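Local coordinates for protein ferredoxin-NADP reductase (Neisseria gonorrhoeae MIA_2011_03-10, PDB 5TR9) that binds FAD and probably passes electrons between NADP(H) and ferredoxin through the flavin, at residues 81-86 / 92-97; 30-35 / 162-167; 66-71 / 75-80. All blocks are in the same frame, centred on the assembly; numbering follows the deposited sequence.

Interaction 1: 81-86 / 92-97; sequences AVLIQD and LFAKMQ. With FAD (flavin-adenine dinucleotide), chain C.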
loop_
_atom_site.group_PDB
_atom_site.type_symbol
_atom_site.label_atom_id
_atom_site.label_comp_id
_atom_site.label_asym_id
_atom_site.label_seq_id
_atom_site.Cartn_x
_atom_site.Cartn_y
_atom_site.Cartn_z
ATOM N N ALA A 81 -1.612 -10.174 -1.634
ATOM C CA ALA A 81 -0.858 -10.601 -2.807
ATOM C C ALA A 81 -1.751 -10.766 -4.031
ATOM O O ALA A 81 -2.867 -11.297 -3.945
ATOM C CB ALA A 81 -0.119 -11.927 -2.542
ATOM N N VAL A 82 -1.249 -10.299 -5.171
ATOM C CA VAL A 82 -1.876 -10.559 -6.466
ATOM C C VAL A 82 -1.189 -11.766 -7.089
ATOM O O VAL A 82 0.044 -11.808 -7.197
ATOM C CB VAL A 82 -1.794 -9.333 -7.394
ATOM C CG1 VAL A 82 -0.439 -8.723 -7.337
ATOM C CG2 VAL A 82 -2.101 -9.726 -8.838
ATOM N N LEU A 83 -1.985 -12.752 -7.515
ATOM C CA LEU A 83 -1.402 -13.960 -8.096
ATOM C C LEU A 83 -1.094 -13.715 -9.570
ATOM O O LEU A 83 -1.992 -13.416 -10.367
ATOM C CB LEU A 83 -2.331 -15.159 -7.903
ATOM C CG LEU A 83 -2.651 -15.451 -6.435
ATOM C CD1 LEU A 83 -3.598 -16.641 -6.326
ATOM C CD2 LEU A 83 -1.384 -15.687 -5.604
ATOM N N ILE A 84 0.183 -13.833 -9.931
ATOM C CA ILE A 84 0.669 -13.489 -11.261
ATOM C C ILE A 84 0.788 -14.760 -12.091
ATOM O O ILE A 84 1.366 -15.757 -11.635
ATOM C CB ILE A 84 2.027 -12.766 -11.179
ATOM C CG1 ILE A 84 1.919 -11.485 -10.342
ATOM C CG2 ILE A 84 2.580 -12.499 -12.590
ATOM C CD1 ILE A 84 0.991 -10.450 -10.946
ATOM N N GLN A 85 0.219 -14.734 -13.304
ATOM C CA GLN A 85 0.344 -15.849 -14.230
ATOM C C GLN A 85 1.815 -16.183 -14.454
ATOM O O GLN A 85 2.618 -15.302 -14.781
ATOM C CB GLN A 85 -0.326 -15.506 -15.570
ATOM C CG GLN A 85 -0.312 -16.635 -16.568
ATOM C CD GLN A 85 -0.903 -16.241 -17.915
ATOM O OE1 GLN A 85 -1.250 -15.078 -18.143
ATOM N NE2 GLN A 85 -1.024 -17.211 -18.810
ATOM N N ASP A 86 2.157 -17.455 -14.259
ATOM C CA ASP A 86 3.492 -18.017 -14.449
ATOM C C ASP A 86 4.503 -17.526 -13.419
ATOM O O ASP A 86 5.694 -17.843 -13.541
ATOM C CB ASP A 86 4.045 -17.739 -15.852
ATOM C CG ASP A 86 3.100 -18.177 -16.956
ATOM O OD1 ASP A 86 2.477 -19.253 -16.827
ATOM O OD2 ASP A 86 2.987 -17.439 -17.957
ATOM N N LEU A 92 3.298 -20.877 -5.526
ATOM C CA LEU A 92 3.353 -21.394 -4.162
ATOM C C LEU A 92 2.221 -20.821 -3.319
ATOM O O LEU A 92 1.616 -21.541 -2.518
ATOM C CB LEU A 92 4.710 -21.077 -3.528
ATOM C CG LEU A 92 5.892 -21.685 -4.279
ATOM C CD1 LEU A 92 7.195 -21.155 -3.702
ATOM C CD2 LEU A 92 5.859 -23.217 -4.243
ATOM N N PHE A 93 1.940 -19.520 -3.461
ATOM C CA PHE A 93 0.831 -18.933 -2.715
ATOM C C PHE A 93 -0.482 -19.625 -3.058
ATOM O O PHE A 93 -1.347 -19.801 -2.192
ATOM C CB PHE A 93 0.715 -17.434 -3.022
ATOM C CG PHE A 93 1.719 -16.558 -2.321
ATOM C CD1 PHE A 93 2.532 -17.035 -1.307
ATOM C CD2 PHE A 93 1.803 -15.214 -2.663
ATOM C CE1 PHE A 93 3.423 -16.184 -0.658
ATOM C CE2 PHE A 93 2.695 -14.367 -2.027
ATOM C CZ PHE A 93 3.500 -14.843 -1.026
ATOM N N ALA A 94 -0.646 -20.038 -4.320
ATOM C CA ALA A 94 -1.906 -20.638 -4.750
ATOM C C ALA A 94 -2.141 -22.002 -4.117
ATOM O O ALA A 94 -3.291 -22.445 -4.034
ATOM C CB ALA A 94 -1.924 -20.760 -6.275
ATOM N N LYS A 95 -1.078 -22.673 -3.674
ATOM C CA LYS A 95 -1.159 -24.010 -3.094
ATOM C C LYS A 95 -1.039 -24.028 -1.577
ATOM O O LYS A 95 -1.330 -25.065 -0.970
ATOM C CB LYS A 95 -0.061 -24.906 -3.675
ATOM N N MET A 96 -0.624 -22.928 -0.952
ATOM C CA MET A 96 -0.333 -22.974 0.477
ATOM C C MET A 96 -1.619 -22.992 1.300
ATOM O O MET A 96 -2.683 -22.540 0.863
ATOM C CB MET A 96 0.537 -21.787 0.892
ATOM C CG MET A 96 -0.184 -20.457 0.929
ATOM S SD MET A 96 0.993 -19.117 1.178
ATOM C CE MET A 96 -0.106 -17.705 1.113
ATOM N N GLN A 97 -1.513 -23.532 2.510
ATOM C CA GLN A 97 -2.669 -23.561 3.396
ATOM C C GLN A 97 -2.210 -23.568 4.845
ATOM O O GLN A 97 -1.031 -23.757 5.148
ATOM C CB GLN A 97 -3.543 -24.773 3.121
ATOM C CG GLN A 97 -2.904 -26.074 3.526
ATOM C CD GLN A 97 -3.677 -27.238 2.965
ATOM O OE1 GLN A 97 -4.764 -27.562 3.447
ATOM N NE2 GLN A 97 -3.144 -27.853 1.920
HETATM P PA FAD C . 7.739 -12.431 -10.076
HETATM O O1A FAD C . 8.745 -13.302 -10.753
HETATM O O2A FAD C . 8.209 -11.715 -8.815
HETATM O O5B FAD C . 7.202 -11.312 -11.024
HETATM C C5B FAD C . 6.769 -11.609 -12.366
HETATM C C4B FAD C . 6.188 -10.338 -12.935
HETATM O O4B FAD C . 4.907 -10.096 -12.319
HETATM C C3B FAD C . 6.988 -9.077 -12.645
HETATM O O3B FAD C . 8.027 -8.875 -13.596
HETATM C C2B FAD C . 5.924 -7.982 -12.752
HETATM O O2B FAD C . 5.688 -7.614 -14.107
HETATM C C1B FAD C . 4.677 -8.698 -12.234
HETATM N N9A FAD C . 4.313 -8.394 -10.858
HETATM C C8A FAD C . 4.944 -8.808 -9.716
HETATM N N7A FAD C . 4.350 -8.419 -8.610
HETATM C C5A FAD C . 3.243 -7.717 -9.064
HETATM C C6A FAD C . 2.207 -7.049 -8.388
HETATM N N6A FAD C . 2.124 -6.974 -7.055
HETATM N N1A FAD C . 1.261 -6.437 -9.137
HETATM C C2A FAD C . 1.345 -6.513 -10.470
HETATM N N3A FAD C . 2.278 -7.113 -11.218
HETATM C C4A FAD C . 3.199 -7.708 -10.447
HETATM N N1 FAD C . 3.441 -7.999 -4.417
HETATM C C2 FAD C . 2.204 -8.124 -3.858
HETATM O O2 FAD C . 1.343 -8.860 -4.363
HETATM N N3 FAD C . 1.901 -7.391 -2.715
HETATM C C4 FAD C . 2.756 -6.516 -2.063
HETATM O O4 FAD C . 2.391 -5.927 -1.046
HETATM C C4X FAD C . 4.063 -6.408 -2.663
HETATM N N5 FAD C . 4.935 -5.579 -2.117
HETATM C C5X FAD C . 6.185 -5.483 -2.699
HETATM C C6 FAD C . 7.122 -4.615 -2.131
HETATM C C7 FAD C . 8.393 -4.479 -2.676
HETATM C C7M FAD C . 9.386 -3.548 -2.031
HETATM C C8 FAD C . 8.747 -5.232 -3.807
HETATM C C8M FAD C . 10.123 -5.107 -4.413
HETATM C C9 FAD C . 7.812 -6.093 -4.381
HETATM C C9A FAD C . 6.540 -6.229 -3.835
HETATM N N10 FAD C . 5.553 -7.063 -4.413
HETATM C C10 FAD C . 4.320 -7.197 -3.835
HETATM C "C1'" FAD C . 5.884 -7.975 -5.510
HETATM C "C2'" FAD C . 6.235 -9.360 -4.932
HETATM O "O2'" FAD C . 7.489 -9.342 -4.246
HETATM C "C3'" FAD C . 6.268 -10.434 -6.022
HETATM O "O3'" FAD C . 7.051 -9.976 -7.118
HETATM C "C4'" FAD C . 4.884 -10.941 -6.433
HETATM O "O4'" FAD C . 4.302 -11.636 -5.327
HETATM C "C5'" FAD C . 4.922 -11.866 -7.631
HETATM O "O5'" FAD C . 5.860 -12.929 -7.373
HETATM P P FAD C . 6.079 -14.088 -8.433
HETATM O O1P FAD C . 4.773 -14.841 -8.655
HETATM O O2P FAD C . 7.275 -14.863 -8.005
HETATM O O3P FAD C . 6.421 -13.256 -9.765
#

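Interaction 2: 30-35 / 162-167; sequences PKLITF and ELIFND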
loop_
_atom_site.group_PDB
_atom_site.type_symbol
_atom_site.label_atom_id
_atom_site.label_comp_id
_atom_site.label_asym_id
_atom_site.label_seq_id
_atom_site.Cartn_x
_atom_site.Cartn_y
_atom_site.Cartn_z
ATOM N N PRO A 30 -10.543 -14.775 -7.540
ATOM C CA PRO A 30 -9.670 -15.922 -7.830
ATOM C C PRO A 30 -8.192 -15.602 -7.783
ATOM O O PRO A 30 -7.394 -16.517 -7.549
ATOM C CB PRO A 30 -10.104 -16.341 -9.240
ATOM C CG PRO A 30 -11.552 -15.952 -9.300
ATOM C CD PRO A 30 -11.616 -14.647 -8.546
ATOM N N LYS A 31 -7.791 -14.343 -7.976
ATOM C CA LYS A 31 -6.390 -13.974 -8.100
ATOM C C LYS A 31 -5.924 -12.968 -7.053
ATOM O O LYS A 31 -4.754 -12.567 -7.084
ATOM C CB LYS A 31 -6.121 -13.404 -9.504
ATOM C CG LYS A 31 -6.455 -14.359 -10.640
ATOM C CD LYS A 31 -5.545 -15.577 -10.614
ATOM C CE LYS A 31 -5.930 -16.589 -11.677
ATOM N NZ LYS A 31 -5.216 -17.882 -11.485
ATOM N N LEU A 32 -6.792 -12.531 -6.139
ATOM C CA LEU A 32 -6.406 -11.579 -5.102
ATOM C C LEU A 32 -6.619 -12.229 -3.744
ATOM O O LEU A 32 -7.756 -12.566 -3.388
ATOM C CB LEU A 32 -7.211 -10.277 -5.215
ATOM C CG LEU A 32 -7.001 -9.514 -6.537
ATOM C CD1 LEU A 32 -7.908 -8.294 -6.605
ATOM C CD2 LEU A 32 -5.547 -9.113 -6.722
ATOM N N ILE A 33 -5.534 -12.400 -2.986
ATOM C CA ILE A 33 -5.631 -13.029 -1.670
ATOM C C ILE A 33 -5.104 -12.087 -0.603
ATOM O O ILE A 33 -4.204 -11.273 -0.840
ATOM C CB ILE A 33 -4.869 -14.377 -1.601
ATOM C CG1 ILE A 33 -3.372 -14.161 -1.849
ATOM C CG2 ILE A 33 -5.443 -15.363 -2.606
ATOM C CD1 ILE A 33 -2.510 -15.399 -1.543
ATOM N N THR A 34 -5.666 -12.215 0.597
ATOM C CA THR A 34 -4.956 -11.806 1.799
ATOM C C THR A 34 -4.651 -13.063 2.598
ATOM O O THR A 34 -5.334 -14.086 2.462
ATOM C CB THR A 34 -5.742 -10.789 2.649
ATOM O OG1 THR A 34 -7.057 -11.279 2.954
ATOM C CG2 THR A 34 -5.859 -9.460 1.901
ATOM N N PHE A 35 -3.582 -13.005 3.383
ATOM C CA PHE A 35 -3.240 -14.141 4.224
ATOM C C PHE A 35 -2.507 -13.641 5.454
ATOM O O PHE A 35 -1.920 -12.555 5.446
ATOM C CB PHE A 35 -2.404 -15.203 3.472
ATOM C CG PHE A 35 -1.061 -14.713 2.967
ATOM C CD1 PHE A 35 -0.951 -14.079 1.731
ATOM C CD2 PHE A 35 0.105 -14.957 3.696
ATOM C CE1 PHE A 35 0.286 -13.656 1.244
ATOM C CE2 PHE A 35 1.354 -14.540 3.215
ATOM C CZ PHE A 35 1.446 -13.886 1.984
ATOM N N GLU A 162 -11.435 -5.504 -8.438
ATOM C CA GLU A 162 -10.141 -5.415 -7.775
ATOM C C GLU A 162 -10.147 -4.465 -6.586
ATOM O O GLU A 162 -9.143 -4.396 -5.868
ATOM C CB GLU A 162 -9.073 -4.996 -8.790
ATOM C CG GLU A 162 -8.868 -6.077 -9.849
ATOM C CD GLU A 162 -8.051 -5.639 -11.048
ATOM O OE1 GLU A 162 -8.376 -4.606 -11.667
ATOM O OE2 GLU A 162 -7.100 -6.370 -11.403
ATOM N N LEU A 163 -11.246 -3.743 -6.356
ATOM C CA LEU A 163 -11.347 -2.824 -5.217
ATOM C C LEU A 163 -11.780 -3.617 -3.983
ATOM O O LEU A 163 -12.891 -3.478 -3.463
ATOM C CB LEU A 163 -12.331 -1.701 -5.528
ATOM C CG LEU A 163 -11.992 -0.745 -6.684
ATOM C CD1 LEU A 163 -13.206 0.105 -7.055
ATOM C CD2 LEU A 163 -10.800 0.134 -6.333
ATOM N N ILE A 164 -10.881 -4.494 -3.520
ATOM C CA ILE A 164 -11.295 -5.468 -2.513
ATOM C C ILE A 164 -11.365 -4.883 -1.110
ATOM O O ILE A 164 -11.865 -5.561 -0.199
ATOM C CB ILE A 164 -10.382 -6.710 -2.531
ATOM C CG1 ILE A 164 -8.939 -6.349 -2.198
ATOM C CG2 ILE A 164 -10.465 -7.438 -3.898
ATOM C CD1 ILE A 164 -8.111 -7.569 -1.789
ATOM N N PHE A 165 -10.916 -3.646 -0.915
ATOM C CA PHE A 165 -11.047 -2.955 0.363
ATOM C C PHE A 165 -12.092 -1.850 0.302
ATOM O O PHE A 165 -12.212 -1.068 1.250
ATOM C CB PHE A 165 -9.686 -2.397 0.793
ATOM C CG PHE A 165 -8.604 -3.440 0.816
ATOM C CD1 PHE A 165 -8.538 -4.365 1.850
ATOM C CD2 PHE A 165 -7.684 -3.524 -0.217
ATOM C CE1 PHE A 165 -7.560 -5.355 1.868
ATOM C CE2 PHE A 165 -6.707 -4.524 -0.216
ATOM C CZ PHE A 165 -6.645 -5.432 0.829
ATOM N N ASN A 166 -12.863 -1.791 -0.788
ATOM C CA ASN A 166 -13.744 -0.655 -1.044
ATOM C C ASN A 166 -14.807 -0.507 0.035
ATOM O O ASN A 166 -15.035 0.596 0.543
ATOM C CB ASN A 166 -14.401 -0.817 -2.414
ATOM C CG ASN A 166 -15.443 0.241 -2.682
ATOM O OD1 ASN A 166 -15.115 1.358 -3.070
ATOM N ND2 ASN A 166 -16.709 -0.105 -2.477
ATOM N N ASP A 167 -15.504 -1.602 0.367
ATOM C CA ASP A 167 -16.556 -1.513 1.377
ATOM C C ASP A 167 -15.999 -1.028 2.707
ATOM O O ASP A 167 -16.607 -0.181 3.373
ATOM C CB ASP A 167 -17.244 -2.866 1.553
ATOM C CG ASP A 167 -18.074 -3.261 0.347
ATOM O OD1 ASP A 167 -18.173 -2.457 -0.603
ATOM O OD2 ASP A 167 -18.623 -4.382 0.353
#

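Interaction 3: 66-71 / 75-80; sequences YSVVSA and DTLEYF. With FAD (flavin-adenine dinucleotide), chain C.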
loop_
_atom_site.group_PDB
_atom_site.type_symbol
_atom_site.label_atom_id
_atom_site.label_comp_id
_atom_site.label_asym_id
_atom_site.label_seq_id
_atom_site.Cartn_x
_atom_site.Cartn_y
_atom_site.Cartn_z
ATOM N N TYR A 66 6.841 -8.142 0.491
ATOM C CA TYR A 66 5.414 -7.829 0.626
ATOM C C TYR A 66 5.232 -6.759 1.686
ATOM O O TYR A 66 5.779 -6.884 2.781
ATOM C CB TYR A 66 4.586 -9.075 1.007
ATOM C CG TYR A 66 4.729 -10.105 -0.073
ATOM C CD1 TYR A 66 3.921 -10.066 -1.205
ATOM C CD2 TYR A 66 5.719 -11.073 0.010
ATOM C CE1 TYR A 66 4.102 -10.969 -2.233
ATOM C CE2 TYR A 66 5.911 -11.970 -1.004
ATOM C CZ TYR A 66 5.096 -11.923 -2.112
ATOM O OH TYR A 66 5.314 -12.818 -3.124
ATOM N N SER A 67 4.451 -5.726 1.377
ATOM C CA SER A 67 4.151 -4.722 2.401
ATOM C C SER A 67 3.232 -5.291 3.472
ATOM O O SER A 67 2.242 -5.960 3.168
ATOM C CB SER A 67 3.472 -3.504 1.779
ATOM O OG SER A 67 4.270 -2.948 0.745
ATOM N N VAL A 68 3.532 -4.997 4.741
ATOM C CA VAL A 68 2.639 -5.458 5.802
ATOM C C VAL A 68 1.326 -4.690 5.722
ATOM O O VAL A 68 1.319 -3.453 5.713
ATOM C CB VAL A 68 3.288 -5.292 7.184
ATOM C CG1 VAL A 68 2.362 -5.887 8.248
ATOM C CG2 VAL A 68 4.643 -5.980 7.219
ATOM N N VAL A 69 0.202 -5.420 5.669
ATOM C CA VAL A 69 -1.093 -4.744 5.646
ATOM C C VAL A 69 -1.719 -4.666 7.033
ATOM O O VAL A 69 -2.560 -3.784 7.268
ATOM C CB VAL A 69 -2.081 -5.390 4.646
ATOM C CG1 VAL A 69 -1.406 -5.632 3.302
ATOM C CG2 VAL A 69 -2.653 -6.669 5.182
ATOM N N SER A 70 -1.296 -5.506 7.971
ATOM C CA SER A 70 -1.845 -5.488 9.310
ATOM C C SER A 70 -1.234 -4.365 10.149
ATOM O O SER A 70 -0.219 -3.752 9.798
ATOM C CB SER A 70 -1.605 -6.843 9.985
ATOM O OG SER A 70 -0.275 -7.278 9.719
ATOM N N ALA A 71 -1.851 -4.135 11.301
ATOM C CA ALA A 71 -1.429 -3.069 12.195
ATOM C C ALA A 71 -0.136 -3.431 12.913
ATOM O O ALA A 71 0.125 -4.595 13.230
ATOM C CB ALA A 71 -2.515 -2.798 13.231
ATOM N N ASP A 75 -1.404 -9.059 16.464
ATOM C CA ASP A 75 -0.736 -10.244 16.986
ATOM C C ASP A 75 -0.416 -11.268 15.907
ATOM O O ASP A 75 -0.043 -12.402 16.231
ATOM C CB ASP A 75 -1.596 -10.897 18.062
ATOM C CG ASP A 75 -1.710 -10.045 19.301
ATOM O OD1 ASP A 75 -0.945 -9.062 19.411
ATOM O OD2 ASP A 75 -2.562 -10.359 20.154
ATOM N N THR A 76 -0.579 -10.891 14.642
ATOM C CA THR A 76 -0.246 -11.680 13.470
ATOM C C THR A 76 0.261 -10.696 12.431
ATOM O O THR A 76 0.171 -9.481 12.617
ATOM C CB THR A 76 -1.462 -12.434 12.928
ATOM O OG1 THR A 76 -2.538 -11.502 12.725
ATOM C CG2 THR A 76 -1.906 -13.519 13.910
ATOM N N LEU A 77 0.793 -11.223 11.330
ATOM C CA LEU A 77 1.185 -10.416 10.179
ATOM C C LEU A 77 0.287 -10.773 9.007
ATOM O O LEU A 77 0.137 -11.950 8.684
ATOM C CB LEU A 77 2.646 -10.662 9.803
ATOM C CG LEU A 77 3.662 -10.148 10.822
ATOM C CD1 LEU A 77 5.001 -10.874 10.632
ATOM C CD2 LEU A 77 3.824 -8.632 10.679
ATOM N N GLU A 78 -0.293 -9.764 8.363
ATOM C CA GLU A 78 -1.150 -9.989 7.213
ATOM C C GLU A 78 -0.556 -9.326 5.977
ATOM O O GLU A 78 0.089 -8.276 6.061
ATOM C CB GLU A 78 -2.565 -9.457 7.477
ATOM C CG GLU A 78 -3.579 -9.876 6.440
ATOM C CD GLU A 78 -5.002 -9.503 6.812
ATOM O OE1 GLU A 78 -5.405 -9.683 7.992
ATOM O OE2 GLU A 78 -5.732 -9.054 5.908
ATOM N N TYR A 79 -0.796 -9.955 4.823
ATOM C CA TYR A 79 -0.270 -9.504 3.539
ATOM C C TYR A 79 -1.365 -9.601 2.487
ATOM O O TYR A 79 -2.337 -10.351 2.640
ATOM C CB TYR A 79 0.960 -10.330 3.111
ATOM C CG TYR A 79 2.057 -10.292 4.149
ATOM C CD1 TYR A 79 2.972 -9.246 4.179
ATOM C CD2 TYR A 79 2.141 -11.279 5.142
ATOM C CE1 TYR A 79 3.967 -9.190 5.153
ATOM C CE2 TYR A 79 3.128 -11.233 6.121
ATOM C CZ TYR A 79 4.038 -10.187 6.121
ATOM O OH TYR A 79 5.009 -10.159 7.104
ATOM N N PHE A 80 -1.214 -8.791 1.433
ATOM C CA PHE A 80 -2.118 -8.751 0.282
ATOM C C PHE A 80 -1.294 -9.064 -0.958
ATOM O O PHE A 80 -0.373 -8.313 -1.290
ATOM C CB PHE A 80 -2.776 -7.363 0.171
ATOM C CG PHE A 80 -3.509 -7.105 -1.130
ATOM C CD1 PHE A 80 -4.207 -8.108 -1.779
ATOM C CD2 PHE A 80 -3.541 -5.814 -1.671
ATOM C CE1 PHE A 80 -4.885 -7.854 -2.974
ATOM C CE2 PHE A 80 -4.241 -5.546 -2.843
ATOM C CZ PHE A 80 -4.907 -6.561 -3.499
HETATM P PA FAD C . 7.739 -12.431 -10.076
HETATM O O1A FAD C . 8.745 -13.302 -10.753
HETATM O O2A FAD C . 8.209 -11.715 -8.815
HETATM O O5B FAD C . 7.202 -11.312 -11.024
HETATM C C5B FAD C . 6.769 -11.609 -12.366
HETATM C C4B FAD C . 6.188 -10.338 -12.935
HETATM O O4B FAD C . 4.907 -10.096 -12.319
HETATM C C3B FAD C . 6.988 -9.077 -12.645
HETATM O O3B FAD C . 8.027 -8.875 -13.596
HETATM C C2B FAD C . 5.924 -7.982 -12.752
HETATM O O2B FAD C . 5.688 -7.614 -14.107
HETATM C C1B FAD C . 4.677 -8.698 -12.234
HETATM N N9A FAD C . 4.313 -8.394 -10.858
HETATM C C8A FAD C . 4.944 -8.808 -9.716
HETATM N N7A FAD C . 4.350 -8.419 -8.610
HETATM C C5A FAD C . 3.243 -7.717 -9.064
HETATM C C6A FAD C . 2.207 -7.049 -8.388
HETATM N N6A FAD C . 2.124 -6.974 -7.055
HETATM N N1A FAD C . 1.261 -6.437 -9.137
HETATM C C2A FAD C . 1.345 -6.513 -10.470
HETATM N N3A FAD C . 2.278 -7.113 -11.218
HETATM C C4A FAD C . 3.199 -7.708 -10.447
HETATM N N1 FAD C . 3.441 -7.999 -4.417
HETATM C C2 FAD C . 2.204 -8.124 -3.858
HETATM O O2 FAD C . 1.343 -8.860 -4.363
HETATM N N3 FAD C . 1.901 -7.391 -2.715
HETATM C C4 FAD C . 2.756 -6.516 -2.063
HETATM O O4 FAD C . 2.391 -5.927 -1.046
HETATM C C4X FAD C . 4.063 -6.408 -2.663
HETATM N N5 FAD C . 4.935 -5.579 -2.117
HETATM C C5X FAD C . 6.185 -5.483 -2.699
HETATM C C6 FAD C . 7.122 -4.615 -2.131
HETATM C C7 FAD C . 8.393 -4.479 -2.676
HETATM C C7M FAD C . 9.386 -3.548 -2.031
HETATM C C8 FAD C . 8.747 -5.232 -3.807
HETATM C C8M FAD C . 10.123 -5.107 -4.413
HETATM C C9 FAD C . 7.812 -6.093 -4.381
HETATM C C9A FAD C . 6.540 -6.229 -3.835
HETATM N N10 FAD C . 5.553 -7.063 -4.413
HETATM C C10 FAD C . 4.320 -7.197 -3.835
HETATM C "C1'" FAD C . 5.884 -7.975 -5.510
HETATM C "C2'" FAD C . 6.235 -9.360 -4.932
HETATM O "O2'" FAD C . 7.489 -9.342 -4.246
HETATM C "C3'" FAD C . 6.268 -10.434 -6.022
HETATM O "O3'" FAD C . 7.051 -9.976 -7.118
HETATM C "C4'" FAD C . 4.884 -10.941 -6.433
HETATM O "O4'" FAD C . 4.302 -11.636 -5.327
HETATM C "C5'" FAD C . 4.922 -11.866 -7.631
HETATM O "O5'" FAD C . 5.860 -12.929 -7.373
HETATM P P FAD C . 6.079 -14.088 -8.433
HETATM O O1P FAD C . 4.773 -14.841 -8.655
HETATM O O2P FAD C . 7.275 -14.863 -8.005
HETATM O O3P FAD C . 6.421 -13.256 -9.765
HETATM O O HOH W 1 1.164 -7.296 1.197
HETATM O O HOH W 2 1.055 -6.895 12.029
#

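Interaction 1: 81-86 / 92-97
Apolar packing of Ala81 and Leu83 against Phe93 and Ala94 joins the end of strand 76-82 to helix 88-95 in the FAD-binding domain, a six-stranded antiparallel barrel with a capping helix, as in the ferredoxin-NADP reductase family. No hydrogen bond crosses between 81-86 and 92-97, and the area buried is small, 147 Å². Phe93 does most of the touching from the helix side, through its ring and its CB. The methyl of Ala81 approaches the ring obliquely, with CB 3.8 Å from Phe93 CE2. Leu83 arrives at the ring edge, near its plane, and CD2 rests 3.8 Å from Phe93 CB. Its other methyl, CD1, reaches outward to Ala94 CB at 4.4 Å, a looser touch at the exposed border. With Leu83 CG anti to the carbonyl carbon (chi1 -59°), the branch is carried toward the helix and both methyls find partners there. Phe35 and Tyr66 also meet the Phe93 ring. Val82 and Ile84, which alternate with Ala81 and Leu83, face the cofactor instead. Ile84 lies along the adenosine, its CG2 3.4 Å from FAD O4B and its CD1 3.6 Å from FAD C4A. Between Ala81 and Leu83, the backbone of Val82 fixes the pyrimidine end of the flavin: Val82 N donates to FAD O2 at 3.1 Å, with an N-H...O angle of 159°.

Interaction 2: 30-35 / 162-167
Leu32 reaches from strand 32-38 to Glu162 and Ile164, and its side chain carries most of the contact. CB leaves the strand toward the 162-167 loop, and CG, anti to the carbonyl carbon (chi1 -62°), carries the chain on in that direction. Of the two methyls at the fork, CD1 makes the contact: it lies 3.8 Å from Glu162 CA, 4.0 Å from Glu162 CG and 3.8 Å from Ile164 CG2. The leucine tip thus sits against the aliphatic base of Glu162 and a branch methyl of Ile164. Glu162 OE1 accepts a hydrogen bond from Phe159 N, within its own domain. Further along the strand, Thr34 CG2 meets Phe165 CZ obliquely at 4.2 Å, while Thr34 OG1 is hydrogen-bonded to His28 NE2. The Phe165 ring also packs edge-to-face with Phe80 of the adjoining strand, and Ile164 CG1 lies over one of its faces, 3.5 Å above the plane and offset toward the rim. A type I turn from Leu163 to Asn166, with Asn166 N bonded to Leu163 O at 3.2 Å, presents Ile164 and Phe165 just ahead of helix 166-173, for which Phe165 is the N-cap residue. The arrangement is an interdomain interface, setting the FAD-binding barrel against the NAD-binding domain in the two-domain architecture of ferredoxin-NADP reductases.

Interaction 3: 66-71 / 75-80
The two backbones run at 127° to one another and come closest at Ser70 and Glu78, whose CA atoms are 5.0 Å apart; Val69 N donates to Glu78 O at 2.9 Å. Where the next backbone link might come, a side chain serves instead: Ser70 OG, placed between the backbone N and the carbonyl carbon (chi1 43°), accepts from Glu78 N at 2.8 Å. A water joins the same hydroxyl to the carbonyl oxygens of Ala71 and Thr76. In one of its two conformers, Val69 CG1 lies against Phe80 CB. Tyr79 turns its ring toward Tyr66 and Val68, meeting Tyr66 CB and Val68 CG2 obliquely, and its hydroxyl is bound to Ser51 OG. Strands 60-67 and 76-82 are the two outermost of the six-stranded antiparallel sheet, and this meeting just beyond the end of strand 60-67 is consistent with closure of the sheet into the flavin-binding barrel. The flavin lies at their junction. FAD N3 donates to Phe80 O at 2.8 Å, and Ser67 N donates to FAD O4 at 3.2 Å. A second water accepts from Phe80 N and lies close to Ser67 O and FAD O4. On the ribityl side, Tyr66 OH and FAD O4' are hydrogen-bonded at 2.7 Å.

In the fold
Strand 76-82 connects all three contacts: interaction 3 uses its first part, interaction 1 its end, and interaction 2 the neighbouring strand 32-38. Along the chain interaction 3 closes before interaction 1 opens, and both fall between the two segments of interaction 2, which spans both domains. Centres of interactions 1 and 3 are about 17 Å apart; that of interaction 2 is about 14 Å from each. Backbone pairs Lys31-Leu83, Ile33-Ala81 and Phe35-Tyr79 bind the two strands. Interactions 1 and 3 both touch FAD, while interaction 2 meets the NAD-binding domain, so one strand pair spans from cofactor to domain interface.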